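Long-range contacts in membrane lipoprotein TpN32 (Treponema pallidum, PDB 1XS5), which probably serves as the L-methionine-binding lipoprotein of an uptake system, holding one methionine between its two lobes: residues S11-R16 against N79-P84; L18-E23 against G222-Y227; N108-E113 against G133-V138; G124-R129 against Q142-N147. One frame throughout, in Å; residues are numbered along the deposited sequence. Where two conformers were deposited one is given.

In the fold
The fold is that of a two-lobed periplasmic binding protein. Contacts 1 and 2 belong to the lobe of the six-stranded sheet and share helix 14-26. Contacts 3 and 4 belong to the other lobe; there helix 110-122 leads from contact 3 to strand 127-128 of contact 4, and Met-128 CE packs on Ala-136 and Thr-137. Contact 1 is fully buried and joins rings and a carboxylate at the methionine. Contact 3 also touches the ligand but is partly open, with one carboxylate-to-backbone bond and a water bridge. Contacts 2 and 4 lie farther out, about 41 Å apart between centres. Contact 2 combines a salt bridge with apolar packing; contact 4 relies mainly on main-chain bonds.

Contact 1: residues S11-R16 against N79-P84; sequences SEPHAR and NVHVEP. With MET (methionine), chain B.
His-81 points the edge of its imidazole at a face of the His-14 ring. The pair is T-shaped, with centroids 4.7 Å apart and planes at 65°. The closest approach of the rings is His-81 CE1 to His-14 NE2, 3.3 Å, near the rim of the His-14 face. His-14 CG sits anti to its carbonyl carbon (chi1 -52°), which turns the ring toward the ligand. His-14 NE2 bonds to Asn-198 OD1. Glu-83 receives a nearly straight bond from His-81 NE2 to OE2, 2.9 Å, although the place of OE2 is less sure. The other oxygen, Glu-83 OE1, accepts a bond from the amino N of the bound methionine, 2.7 Å. His-81 thus probably acts as a second-shell group behind a ligand-binding carboxylate. This part is tight. Pro-13, which follows a cis peptide, is also buried but looser across these two segments, its CG 4.0 Å from Glu-83 OE2. The solvent side lies at Glu-12 and Arg-16, where Glu-12 OE1 accepts a bond from Arg-16 N. Part of the pocket wall forms here, where the start of helix 14-26 meets the end of strand 74-82. Strand 198-203 lies alongside that strand, and helix 172-177 packs against Ser-11 and Pro-13.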
loop_
_atom_site.group_PDB
_atom_site.type_symbol
_atom_site.label_atom_id
_atom_site.label_comp_id
_atom_site.label_asym_id
_atom_site.label_seq_id
_atom_site.Cartn_x
_atom_site.Cartn_y
_atom_site.Cartn_z
ATOM N N SER A 11 -5.362 6.678 5.108
ATOM C CA SER A 11 -6.199 5.858 5.988
ATOM C C SER A 11 -5.376 5.093 7.015
ATOM O O SER A 11 -4.158 5.271 7.148
ATOM C CB SER A 11 -6.907 4.789 5.136
ATOM O OG SER A 11 -5.956 3.781 4.716
ATOM N N GLU A 12 -6.070 4.219 7.728
ATOM C CA GLU A 12 -5.398 3.342 8.673
ATOM C C GLU A 12 -4.658 2.365 7.760
ATOM O O GLU A 12 -5.114 2.092 6.648
ATOM C CB GLU A 12 -6.429 2.604 9.513
ATOM C CG GLU A 12 -7.147 3.528 10.514
ATOM C CD GLU A 12 -6.186 4.220 11.496
ATOM O OE1 GLU A 12 -5.009 3.826 11.563
ATOM O OE2 GLU A 12 -6.605 5.160 12.219
ATOM N N PRO A 13 -3.554 1.774 8.231
ATOM C CA PRO A 13 -2.950 1.953 9.559
ATOM C C PRO A 13 -2.002 3.144 9.666
ATOM O O PRO A 13 -1.542 3.489 10.762
ATOM C CB PRO A 13 -2.208 0.640 9.753
ATOM C CG PRO A 13 -1.627 0.412 8.322
ATOM C CD PRO A 13 -2.897 0.677 7.485
ATOM N N HIS A 14 -1.707 3.781 8.537
ATOM C CA HIS A 14 -0.752 4.884 8.527
ATOM C C HIS A 14 -1.172 6.010 9.452
ATOM O O HIS A 14 -0.321 6.668 10.079
ATOM C CB HIS A 14 -0.586 5.433 7.086
ATOM C CG HIS A 14 -0.270 4.368 6.078
ATOM N ND1 HIS A 14 -1.087 3.275 5.870
ATOM C CD2 HIS A 14 0.794 4.204 5.263
ATOM C CE1 HIS A 14 -0.534 2.482 4.969
ATOM N NE2 HIS A 14 0.606 3.022 4.586
ATOM N N ALA A 15 -2.473 6.246 9.537
ATOM C CA ALA A 15 -2.960 7.359 10.381
ATOM C C ALA A 15 -2.609 7.151 11.844
ATOM O O ALA A 15 -2.141 8.062 12.505
ATOM C CB ALA A 15 -4.474 7.537 10.211
ATOM N N ARG A 16 -2.871 5.960 12.377
ATOM C CA ARG A 16 -2.503 5.712 13.765
ATOM C C ARG A 16 -0.976 5.846 13.976
ATOM O O ARG A 16 -0.534 6.383 14.989
ATOM C CB ARG A 16 -3.000 4.319 14.169
ATOM C CG ARG A 16 -2.926 4.076 15.638
ATOM C CD ARG A 16 -3.890 5.005 16.368
ATOM N NE ARG A 16 -3.729 4.866 17.813
ATOM C CZ ARG A 16 -4.313 5.650 18.715
ATOM N NH1 ARG A 16 -5.110 6.646 18.317
ATOM N NH2 ARG A 16 -4.091 5.440 20.012
ATOM N N ASN A 79 12.050 3.308 4.444
ATOM C CA ASN A 79 11.020 2.275 4.530
ATOM C C ASN A 79 10.525 2.257 5.955
ATOM O O ASN A 79 11.304 2.328 6.880
ATOM C CB ASN A 79 11.574 0.878 4.230
ATOM C CG ASN A 79 12.139 0.781 2.869
ATOM O OD1 ASN A 79 11.585 1.328 1.907
ATOM N ND2 ASN A 79 13.262 0.098 2.757
ATOM N N VAL A 80 9.221 2.136 6.123
ATOM C CA VAL A 80 8.598 2.119 7.430
ATOM C C VAL A 80 7.950 0.765 7.786
ATOM O O VAL A 80 8.149 0.220 8.892
ATOM C CB VAL A 80 7.479 3.216 7.507
ATOM C CG1 VAL A 80 6.839 3.192 8.848
ATOM C CG2 VAL A 80 8.084 4.622 7.249
ATOM N N HIS A 81 7.117 0.235 6.893
ATOM C CA HIS A 81 6.453 -1.015 7.196
ATOM C C HIS A 81 6.054 -1.750 5.923
ATOM O O HIS A 81 6.140 -1.168 4.856
ATOM C CB HIS A 81 5.210 -0.765 8.051
ATOM C CG HIS A 81 4.033 -0.164 7.313
ATOM N ND1 HIS A 81 3.743 1.184 7.335
ATOM C CD2 HIS A 81 3.041 -0.745 6.592
ATOM C CE1 HIS A 81 2.619 1.404 6.665
ATOM N NE2 HIS A 81 2.171 0.251 6.204
ATOM N N VAL A 82 5.656 -3.017 6.071
ATOM C CA VAL A 82 5.217 -3.866 4.954
ATOM C C VAL A 82 3.774 -4.286 5.254
ATOM O O VAL A 82 3.438 -4.529 6.406
ATOM C CB VAL A 82 6.112 -5.149 4.771
ATOM C CG1 VAL A 82 7.564 -4.745 4.436
ATOM C CG2 VAL A 82 6.069 -6.029 6.032
ATOM N N GLU A 83 2.907 -4.308 4.233
ATOM C CA GLU A 83 1.488 -4.684 4.394
ATOM C C GLU A 83 1.299 -5.765 3.320
ATOM O O GLU A 83 1.055 -5.419 2.150
ATOM C CB GLU A 83 0.611 -3.515 3.948
ATOM C CG GLU A 83 -0.050 -2.691 4.911
ATOM C CD GLU A 83 -0.614 -1.438 4.208
ATOM O OE1 GLU A 83 -1.407 -1.561 3.248
ATOM O OE2 GLU A 83 -0.222 -0.341 4.615
ATOM N N PRO A 84 1.397 -7.049 3.677
ATOM C CA PRO A 84 1.227 -8.073 2.642
ATOM C C PRO A 84 -0.089 -8.011 1.895
ATOM O O PRO A 84 -1.185 -7.826 2.475
ATOM C CB PRO A 84 1.386 -9.404 3.402
ATOM C CG PRO A 84 2.201 -9.019 4.648
ATOM C CD PRO A 84 1.570 -7.668 5.009
HETATM N N MET B . -0.708 0.586 1.806
HETATM C CA MET B . -0.682 0.161 0.359
HETATM C C MET B . -0.011 -1.211 0.132
HETATM O O MET B . -0.582 -2.054 -0.604
HETATM C CB MET B . 0.062 1.212 -0.494
HETATM C CG MET B . -0.139 0.983 -1.977
HETATM S SD MET B . 0.740 2.152 -3.039
HETATM C CE MET B . -0.422 3.576 -2.906
HETATM O OXT MET B . 1.086 -1.425 0.693
#

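Contact 2: residues L18-E23 against G222-Y227; sequences LEIAKE and GRVRTY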
loop_
_atom_site.group_PDB
_atom_site.type_symbol
_atom_site.label_atom_id
_atom_site.label_comp_id
_atom_site.label_asym_id
_atom_site.label_seq_id
_atom_site.Cartn_x
_atom_site.Cartn_y
_atom_site.Cartn_z
ATOM N N LEU A 18 1.048 7.763 12.372
ATOM C CA LEU A 18 1.412 9.182 12.346
ATOM C C LEU A 18 1.010 9.874 13.663
ATOM O O LEU A 18 1.619 10.867 14.062
ATOM C CB LEU A 18 0.713 9.855 11.164
ATOM C CG LEU A 18 1.378 9.528 9.816
ATOM C CD1 LEU A 18 0.586 10.209 8.722
ATOM C CD2 LEU A 18 2.794 9.995 9.771
ATOM N N GLU A 19 -0.032 9.365 14.310
ATOM C CA GLU A 19 -0.479 9.918 15.596
ATOM C C GLU A 19 0.549 9.586 16.681
ATOM O O GLU A 19 0.729 10.348 17.629
ATOM C CB GLU A 19 -1.818 9.324 16.022
ATOM C CG GLU A 19 -2.976 9.742 15.134
ATOM C CD GLU A 19 -3.477 11.167 15.430
ATOM O OE1 GLU A 19 -2.840 11.903 16.245
ATOM O OE2 GLU A 19 -4.520 11.553 14.851
ATOM N N ILE A 20 1.196 8.431 16.559
ATOM C CA ILE A 20 2.209 8.063 17.540
ATOM C C ILE A 20 3.409 8.956 17.280
ATOM O O ILE A 20 4.037 9.468 18.214
ATOM C CB ILE A 20 2.617 6.572 17.388
ATOM C CG1 ILE A 20 1.432 5.694 17.803
ATOM C CG2 ILE A 20 3.858 6.258 18.221
ATOM C CD1 ILE A 20 1.625 4.234 17.458
ATOM N N ALA A 21 3.704 9.163 16.000
ATOM C CA ALA A 21 4.810 10.007 15.594
ATOM C C ALA A 21 4.602 11.461 16.010
ATOM O O ALA A 21 5.581 12.173 16.326
ATOM C CB ALA A 21 4.989 9.944 14.088
ATOM N N LYS A 22 3.346 11.902 15.949
ATOM C CA LYS A 22 2.976 13.294 16.290
ATOM C C LYS A 22 3.326 13.526 17.776
ATOM O O LYS A 22 3.950 14.536 18.136
ATOM C CB LYS A 22 1.478 13.508 16.030
ATOM C CG LYS A 22 0.857 14.848 16.491
ATOM C CD LYS A 22 -0.642 14.848 16.088
ATOM C CE LYS A 22 -1.398 16.059 16.609
ATOM N NZ LYS A 22 -0.705 17.320 16.240
ATOM N N GLU A 23 2.929 12.599 18.628
ATOM C CA GLU A 23 3.280 12.739 20.044
ATOM C C GLU A 23 4.784 12.796 20.251
ATOM O O GLU A 23 5.284 13.631 20.991
ATOM C CB GLU A 23 2.741 11.578 20.853
ATOM C CG GLU A 23 1.241 11.453 20.804
ATOM C CD GLU A 23 0.747 10.550 21.910
ATOM O OE1 GLU A 23 1.573 9.724 22.355
ATOM O OE2 GLU A 23 -0.437 10.655 22.325
ATOM N N GLY A 222 11.360 2.210 18.149
ATOM C CA GLY A 222 10.916 1.128 19.030
ATOM C C GLY A 222 9.452 1.173 19.430
ATOM O O GLY A 222 8.787 0.145 19.493
ATOM N N ARG A 223 8.919 2.354 19.683
ATOM C CA ARG A 223 7.507 2.437 20.061
ATOM C C ARG A 223 6.546 2.037 18.895
ATOM O O ARG A 223 5.480 1.415 19.094
ATOM C CB ARG A 223 7.203 3.852 20.499
ATOM C CG ARG A 223 5.789 4.027 20.953
ATOM C CD ARG A 223 5.581 5.444 21.408
ATOM N NE ARG A 223 4.175 5.705 21.712
ATOM C CZ ARG A 223 3.684 6.916 21.973
ATOM N NH1 ARG A 223 4.492 7.980 21.978
ATOM N NH2 ARG A 223 2.384 7.067 22.188
ATOM N N VAL A 224 6.896 2.426 17.676
ATOM C CA VAL A 224 6.029 2.054 16.562
ATOM C C VAL A 224 6.190 0.563 16.310
ATOM O O VAL A 224 5.196 -0.149 16.169
ATOM C CB VAL A 224 6.362 2.881 15.303
ATOM C CG1 VAL A 224 5.998 2.108 14.010
ATOM C CG2 VAL A 224 5.576 4.184 15.372
ATOM N N ARG A 225 7.436 0.092 16.285
ATOM C CA ARG A 225 7.713 -1.335 16.069
ATOM C C ARG A 225 6.974 -2.183 17.108
ATOM O O ARG A 225 6.412 -3.259 16.815
ATOM C CB ARG A 225 9.207 -1.609 16.168
ATOM C CG ARG A 225 10.025 -1.011 15.048
ATOM C CD ARG A 225 11.328 -1.764 14.934
ATOM N NE ARG A 225 12.026 -1.762 16.217
ATOM C CZ ARG A 225 12.824 -0.777 16.627
ATOM N NH1 ARG A 225 13.038 0.280 15.848
ATOM N NH2 ARG A 225 13.388 -0.833 17.826
ATOM N N THR A 226 6.959 -1.685 18.331
ATOM C CA THR A 226 6.295 -2.386 19.409
ATOM C C THR A 226 4.815 -2.404 19.159
ATOM O O THR A 226 4.164 -3.446 19.284
ATOM C CB THR A 226 6.650 -1.706 20.731
ATOM O OG1 THR A 226 8.036 -1.963 20.992
ATOM C CG2 THR A 226 5.773 -2.202 21.875
ATOM N N TYR A 227 4.270 -1.249 18.795
ATOM C CA TYR A 227 2.837 -1.152 18.489
ATOM C C TYR A 227 2.384 -2.109 17.358
ATOM O O TYR A 227 1.342 -2.751 17.432
ATOM C CB TYR A 227 2.490 0.283 18.051
ATOM C CG TYR A 227 1.068 0.449 17.530
ATOM C CD1 TYR A 227 -0.037 0.378 18.382
ATOM C CD2 TYR A 227 0.832 0.662 16.172
ATOM C CE1 TYR A 227 -1.345 0.523 17.889
ATOM C CE2 TYR A 227 -0.459 0.795 15.671
ATOM C CZ TYR A 227 -1.534 0.729 16.515
ATOM O OH TYR A 227 -2.796 0.875 15.968
#
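Two nearly antiparallel helices, 14-26 and 222-231, meet through Ile-20 and Glu-23 on one and Arg-223, Val-224 and Tyr-227 on the other. Ile-20 is the apolar centre. Its CG2 branch lies over one face of the Arg-223 guanidinium, 3.5 Å from NE, and touches Val-224 CG2 at 3.9 Å. Its CD1 branch sits over a face of the Tyr-227 ring as a CH-pi contact, 4.1 Å from the ring centroid. The segment axes approach to 10.3 Å, and their N-to-C directions are 152° apart. Helix 14-26 packs on the six-stranded sheet: Leu-18 touches strands 3-9 and 30-36, Ala-21 strand 30-36, and both touch helix 210-219. With CG opposite the backbone N (chi1 -178°) and an extended chain, Arg-223 reaches the other helix. There its NH2 makes a salt bridge to Glu-23 OE1, 2.8 Å at 165°, with the oxygen at the guanidinium edge. NH1 reaches the same oxygen only weakly. Its stronger partner is Glu-24 OE2.

Contact 3: residues N108-E113 against G133-V138; sequences NDSSNE and GLFATV. With MET (methionine), chain B.
Glu-113 has CG opposite its backbone N (chi1 -174°) and an extended chain, which carries its carboxylate across to Thr-137 and Val-138. Phe-135 has CG beside its own N (chi1 -50°), which swings the ring to Ser-110 and Ser-111. The contact joins the N-terminal turn of helix 110-122, with Asp-109 at the N-cap, to a loop that contains a type I beta turn, Gly-133 to Ala-136. Val-138 N gives the hydrogen bond of the contact to Glu-113 OE2, 2.9 Å at 144°, reaching it on the anti side. The same oxygen lies 3.3 Å from Thr-137 CB. Glu-152 OE2 is also near Glu-113 OE2; the closeness of two like charges may raise the pKa of one of them. Ser-111 CB comes to the edge of the Phe-135 ring, 3.9 Å from CD1. Ser-110 OG lies against Phe-135 CB and CG. A water joins the two backbones by donating to Ser-111 O and to Leu-134 O, 2.7 Å each. On the far side of the helix turn, Asn-112 looks into the methionine pocket. Its OD1 accepts bonds from His-59 and Arg-115. Its ND2 is held by the syn lone pair of Asp-109 OD2 at 2.7 Å. That leaves Asn-112 ND2 3.5 Å from SD of the bound methionine.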
loop_
_atom_site.group_PDB
_atom_site.type_symbol
_atom_site.label_atom_id
_atom_site.label_comp_id
_atom_site.label_asym_id
_atom_site.label_seq_id
_atom_site.Cartn_x
_atom_site.Cartn_y
_atom_site.Cartn_z
ATOM N N ASN A 108 -6.677 -1.248 -9.824
ATOM C CA ASN A 108 -6.571 -0.701 -11.186
ATOM C C ASN A 108 -5.474 0.351 -11.360
ATOM O O ASN A 108 -5.358 0.949 -12.435
ATOM C CB ASN A 108 -7.932 -0.159 -11.657
ATOM C CG ASN A 108 -8.237 1.221 -11.114
ATOM O OD1 ASN A 108 -7.550 1.736 -10.221
ATOM N ND2 ASN A 108 -9.291 1.832 -11.649
ATOM N N ASP A 109 -4.653 0.600 -10.332
ATOM C CA ASP A 109 -3.538 1.538 -10.538
ATOM C C ASP A 109 -2.374 0.610 -10.903
ATOM O O ASP A 109 -2.126 -0.408 -10.246
ATOM C CB ASP A 109 -3.243 2.398 -9.311
ATOM C CG ASP A 109 -2.879 1.574 -8.089
ATOM O OD1 ASP A 109 -3.757 0.890 -7.543
ATOM O OD2 ASP A 109 -1.705 1.632 -7.680
ATOM N N SER A 110 -1.661 0.948 -11.970
ATOM C CA SER A 110 -0.650 0.023 -12.526
ATOM C C SER A 110 0.386 -0.637 -11.621
ATOM O O SER A 110 0.635 -1.831 -11.760
ATOM C CB SER A 110 0.049 0.674 -13.740
ATOM O OG SER A 110 0.835 1.758 -13.317
ATOM N N SER A 111 0.990 0.070 -10.684
ATOM C CA SER A 111 1.974 -0.642 -9.864
ATOM C C SER A 111 1.317 -1.713 -8.946
ATOM O O SER A 111 1.920 -2.754 -8.688
ATOM C CB SER A 111 2.806 0.336 -9.023
ATOM O OG SER A 111 2.043 0.979 -8.030
ATOM N N ASN A 112 0.104 -1.466 -8.442
ATOM C CA ASN A 112 -0.548 -2.474 -7.601
ATOM C C ASN A 112 -1.266 -3.504 -8.424
ATOM O O ASN A 112 -1.514 -4.615 -7.942
ATOM C CB ASN A 112 -1.479 -1.805 -6.582
ATOM C CG ASN A 112 -0.673 -1.078 -5.543
ATOM O OD1 ASN A 112 0.027 -1.733 -4.764
ATOM N ND2 ASN A 112 -0.692 0.275 -5.564
ATOM N N GLU A 113 -1.610 -3.153 -9.668
ATOM C CA GLU A 113 -2.242 -4.124 -10.556
ATOM C C GLU A 113 -1.188 -5.175 -10.892
ATOM O O GLU A 113 -1.488 -6.370 -10.868
ATOM C CB GLU A 113 -2.692 -3.488 -11.875
ATOM C CG GLU A 113 -3.481 -4.451 -12.738
ATOM C CD GLU A 113 -4.190 -3.755 -13.905
ATOM O OE1 GLU A 113 -4.551 -2.557 -13.786
ATOM O OE2 GLU A 113 -4.387 -4.420 -14.934
ATOM N N GLY A 133 7.546 -5.890 -16.710
ATOM C CA GLY A 133 7.962 -4.766 -15.902
ATOM C C GLY A 133 7.153 -4.507 -14.658
ATOM O O GLY A 133 6.171 -5.175 -14.357
ATOM N N LEU A 134 7.565 -3.471 -13.951
ATOM C CA LEU A 134 6.958 -3.083 -12.693
ATOM C C LEU A 134 5.520 -2.560 -12.807
ATOM O O LEU A 134 4.775 -2.592 -11.833
ATOM C CB LEU A 134 7.902 -2.048 -12.040
ATOM C CG LEU A 134 7.882 -1.783 -10.532
ATOM C CD1 LEU A 134 8.202 -3.062 -9.765
ATOM C CD2 LEU A 134 8.917 -0.696 -10.206
ATOM N N PHE A 135 5.127 -2.068 -13.984
ATOM C CA PHE A 135 3.770 -1.519 -14.179
ATOM C C PHE A 135 2.854 -2.341 -15.097
ATOM O O PHE A 135 1.925 -1.810 -15.731
ATOM C CB PHE A 135 3.862 -0.068 -14.671
ATOM C CG PHE A 135 4.772 0.778 -13.842
ATOM C CD1 PHE A 135 4.732 0.705 -12.446
ATOM C CD2 PHE A 135 5.748 1.566 -14.442
ATOM C CE1 PHE A 135 5.646 1.376 -11.668
ATOM C CE2 PHE A 135 6.685 2.261 -13.644
ATOM C CZ PHE A 135 6.626 2.155 -12.250
ATOM N N ALA A 136 3.113 -3.645 -15.137
ATOM C CA ALA A 136 2.360 -4.596 -15.944
ATOM C C ALA A 136 0.852 -4.549 -15.653
ATOM O O ALA A 136 0.436 -4.291 -14.501
ATOM C CB ALA A 136 2.906 -6.014 -15.677
ATOM N N THR A 137 0.034 -4.784 -16.687
ATOM C CA THR A 137 -1.420 -4.817 -16.490
ATOM C C THR A 137 -2.019 -6.091 -17.052
ATOM O O THR A 137 -1.316 -6.961 -17.534
ATOM C CB THR A 137 -2.141 -3.629 -17.173
ATOM O OG1 THR A 137 -1.849 -3.651 -18.577
ATOM C CG2 THR A 137 -1.711 -2.291 -16.548
ATOM N N VAL A 138 -3.339 -6.183 -17.032
ATOM C CA VAL A 138 -3.998 -7.361 -17.530
ATOM C C VAL A 138 -3.642 -7.661 -18.994
ATOM O O VAL A 138 -3.719 -8.822 -19.399
ATOM C CB VAL A 138 -5.539 -7.233 -17.410
ATOM C CG1 VAL A 138 -5.937 -7.168 -15.936
ATOM C CG2 VAL A 138 -6.009 -5.960 -18.170
HETATM N N MET B . -0.708 0.586 1.806
HETATM C CA MET B . -0.682 0.161 0.359
HETATM C C MET B . -0.011 -1.211 0.132
HETATM O O MET B . -0.582 -2.054 -0.604
HETATM C CB MET B . 0.062 1.212 -0.494
HETATM C CG MET B . -0.139 0.983 -1.977
HETATM S SD MET B . 0.740 2.152 -3.039
HETATM C CE MET B . -0.422 3.576 -2.906
HETATM O OXT MET B . 1.086 -1.425 0.693
HETATM O O HOH W 1 4.557 -3.129 -9.195
#

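Contact 4: residues G124-R129 against Q142-N147; sequences GFIRMR and QQNVRN
The Arg-127 guanidinium and the Gln-142 amide lie side by side and point the same way, with planes only 6° apart. Gln-142 OE1 stands obliquely, 3.8 Å from Arg-127 NE. The Phe-125 ring meets Arg-146 obliquely too, with Arg-146 CG 3.4 Å from Phe-125 CD1. The guanidinium end of Arg-146 is less certain, since two conformers exist; in this one NH2 bonds to Val-95 O. Strands 127-128 and 141-143 form a two-stranded antiparallel sheet. Arg-127 and Gln-143 are a hydrogen-bonded pair, Arg-127 N to Gln-143 O, 2.9 Å. Arg-127 O accepts from both Gln-143 N, 3.1 Å, and Gln-142 N, 2.7 Å, which makes a classic beta bulge. Arg-146 N adds a bond to Phe-125 O, 3.2 Å, near Gly-124, the Schellman residue that ends helix 110-122. Ile-126 and Met-128 pack on that helix, while Arg-127 and Gln-143 share the exposed face. Main-chain bonds therefore set the pairing, which probably depends little on the exposed polar side chains.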
loop_
_atom_site.group_PDB
_atom_site.type_symbol
_atom_site.label_atom_id
_atom_site.label_comp_id
_atom_site.label_asym_id
_atom_site.label_seq_id
_atom_site.Cartn_x
_atom_site.Cartn_y
_atom_site.Cartn_z
ATOM N N GLY A 124 -0.530 -19.812 -9.274
ATOM C CA GLY A 124 -0.823 -20.700 -10.388
ATOM C C GLY A 124 -2.006 -20.371 -11.277
ATOM O O GLY A 124 -2.342 -21.169 -12.142
ATOM N N PHE A 125 -2.606 -19.190 -11.138
ATOM C CA PHE A 125 -3.785 -18.856 -11.965
ATOM C C PHE A 125 -3.463 -18.387 -13.377
ATOM O O PHE A 125 -4.235 -18.608 -14.305
ATOM C CB PHE A 125 -4.595 -17.716 -11.330
ATOM C CG PHE A 125 -5.382 -18.109 -10.114
ATOM C CD1 PHE A 125 -6.636 -18.700 -10.234
ATOM C CD2 PHE A 125 -4.903 -17.849 -8.842
ATOM C CE1 PHE A 125 -7.388 -19.021 -9.117
ATOM C CE2 PHE A 125 -5.673 -18.176 -7.704
ATOM C CZ PHE A 125 -6.916 -18.764 -7.865
ATOM N N ILE A 126 -2.346 -17.698 -13.531
ATOM C CA ILE A 126 -1.990 -17.112 -14.801
ATOM C C ILE A 126 -0.491 -17.046 -14.966
ATOM O O ILE A 126 0.246 -17.296 -14.024
ATOM C CB ILE A 126 -2.491 -15.606 -14.883
ATOM C CG1 ILE A 126 -1.837 -14.776 -13.753
ATOM C CG2 ILE A 126 -3.988 -15.527 -14.751
ATOM C CD1 ILE A 126 -2.124 -13.260 -13.773
ATOM N N ARG A 127 -0.068 -16.692 -16.178
ATOM C CA ARG A 127 1.330 -16.480 -16.503
ATOM C C ARG A 127 1.459 -15.135 -17.190
ATOM O O ARG A 127 0.749 -14.843 -18.160
ATOM C CB ARG A 127 1.885 -17.546 -17.443
ATOM C CG ARG A 127 3.351 -17.278 -17.769
ATOM C CD ARG A 127 3.814 -18.147 -18.935
ATOM N NE ARG A 127 5.246 -17.990 -19.130
ATOM C CZ ARG A 127 6.088 -19.013 -19.158
ATOM N NH1 ARG A 127 5.616 -20.252 -19.015
ATOM N NH2 ARG A 127 7.393 -18.800 -19.296
ATOM N N MET A 128 2.362 -14.318 -16.680
ATOM C CA MET A 128 2.616 -12.995 -17.232
ATOM C C MET A 128 3.706 -13.046 -18.331
ATOM O O MET A 128 4.634 -13.855 -18.239
ATOM C CB MET A 128 3.110 -12.080 -16.125
ATOM C CG MET A 128 2.107 -11.894 -14.996
ATOM S SD MET A 128 0.607 -11.116 -15.612
ATOM C CE MET A 128 1.203 -9.491 -16.111
ATOM N N ARG A 129 3.567 -12.191 -19.347
ATOM C CA ARG A 129 4.535 -12.062 -20.439
ATOM C C ARG A 129 5.896 -11.679 -19.807
ATOM O O ARG A 129 5.955 -10.976 -18.786
ATOM C CB ARG A 129 4.048 -10.961 -21.398
ATOM C CG ARG A 129 5.135 -10.252 -22.208
ATOM C CD ARG A 129 4.549 -9.140 -23.090
ATOM N NE ARG A 129 4.361 -7.847 -22.408
ATOM C CZ ARG A 129 5.255 -6.852 -22.407
ATOM N NH1 ARG A 129 6.419 -6.992 -23.052
ATOM N NH2 ARG A 129 4.981 -5.694 -21.791
ATOM N N GLN A 142 0.026 -13.507 -20.342
ATOM C CA GLN A 142 0.265 -14.379 -21.490
ATOM C C GLN A 142 -0.533 -15.680 -21.513
ATOM O O GLN A 142 -0.801 -16.247 -22.589
ATOM C CB GLN A 142 1.751 -14.679 -21.599
ATOM C CG GLN A 142 2.065 -15.675 -22.686
ATOM C CD GLN A 142 3.502 -16.083 -22.668
ATOM O OE1 GLN A 142 3.821 -17.268 -22.533
ATOM N NE2 GLN A 142 4.390 -15.106 -22.793
ATOM N N GLN A 143 -0.928 -16.171 -20.352
ATOM C CA GLN A 143 -1.686 -17.415 -20.302
ATOM C C GLN A 143 -2.642 -17.419 -19.114
ATOM O O GLN A 143 -2.278 -16.948 -18.020
ATOM C CB GLN A 143 -0.711 -18.570 -20.156
ATOM C CG GLN A 143 -1.312 -19.927 -20.276
ATOM C CD GLN A 143 -0.253 -20.986 -20.043
ATOM O OE1 GLN A 143 0.948 -20.744 -20.275
ATOM N NE2 GLN A 143 -0.681 -22.168 -19.594
ATOM N N ASN A 144 -3.837 -17.967 -19.315
ATOM C CA ASN A 144 -4.839 -18.008 -18.250
ATOM C C ASN A 144 -5.138 -19.456 -17.878
ATOM O O ASN A 144 -6.073 -20.055 -18.368
ATOM C CB ASN A 144 -6.111 -17.317 -18.727
ATOM C CG ASN A 144 -6.929 -16.758 -17.588
ATOM O OD1 ASN A 144 -7.261 -17.470 -16.655
ATOM N ND2 ASN A 144 -7.255 -15.467 -17.665
ATOM N N VAL A 145 -4.326 -19.991 -16.966
ATOM C CA VAL A 145 -4.364 -21.393 -16.515
ATOM C C VAL A 145 -5.637 -21.895 -15.818
ATOM O O VAL A 145 -6.119 -23.011 -16.105
ATOM C CB VAL A 145 -3.115 -21.635 -15.575
ATOM C CG1 VAL A 145 -3.225 -22.934 -14.781
ATOM C CG2 VAL A 145 -1.870 -21.712 -16.444
ATOM N N ARG A 146 -6.184 -21.086 -14.906
ATOM C CA ARG A 146 -7.390 -21.485 -14.185
ATOM C C ARG A 146 -8.669 -20.936 -14.827
ATOM O O ARG A 146 -9.753 -21.095 -14.262
ATOM C CB ARG A 146 -7.324 -21.018 -12.722
ATOM C CG ARG A 146 -6.219 -21.659 -11.880
ATOM C CD ARG A 146 -6.443 -23.142 -11.666
ATOM N NE ARG A 146 -6.331 -23.467 -10.251
ATOM C CZ ARG A 146 -7.183 -23.037 -9.327
ATOM N NH1 ARG A 146 -8.206 -22.280 -9.679
ATOM N NH2 ARG A 146 -6.999 -23.345 -8.053
ATOM N N ASN A 147 -8.535 -20.299 -15.993
ATOM C CA ASN A 147 -9.684 -19.706 -16.703
ATOM C C ASN A 147 -10.448 -18.720 -15.815
ATOM O O ASN A 147 -11.612 -18.938 -15.499
ATOM C CB ASN A 147 -10.615 -20.810 -17.131
ATOM C CG ASN A 147 -9.956 -21.762 -18.097
ATOM O OD1 ASN A 147 -9.511 -21.352 -19.173
ATOM N ND2 ASN A 147 -9.868 -23.040 -17.717
#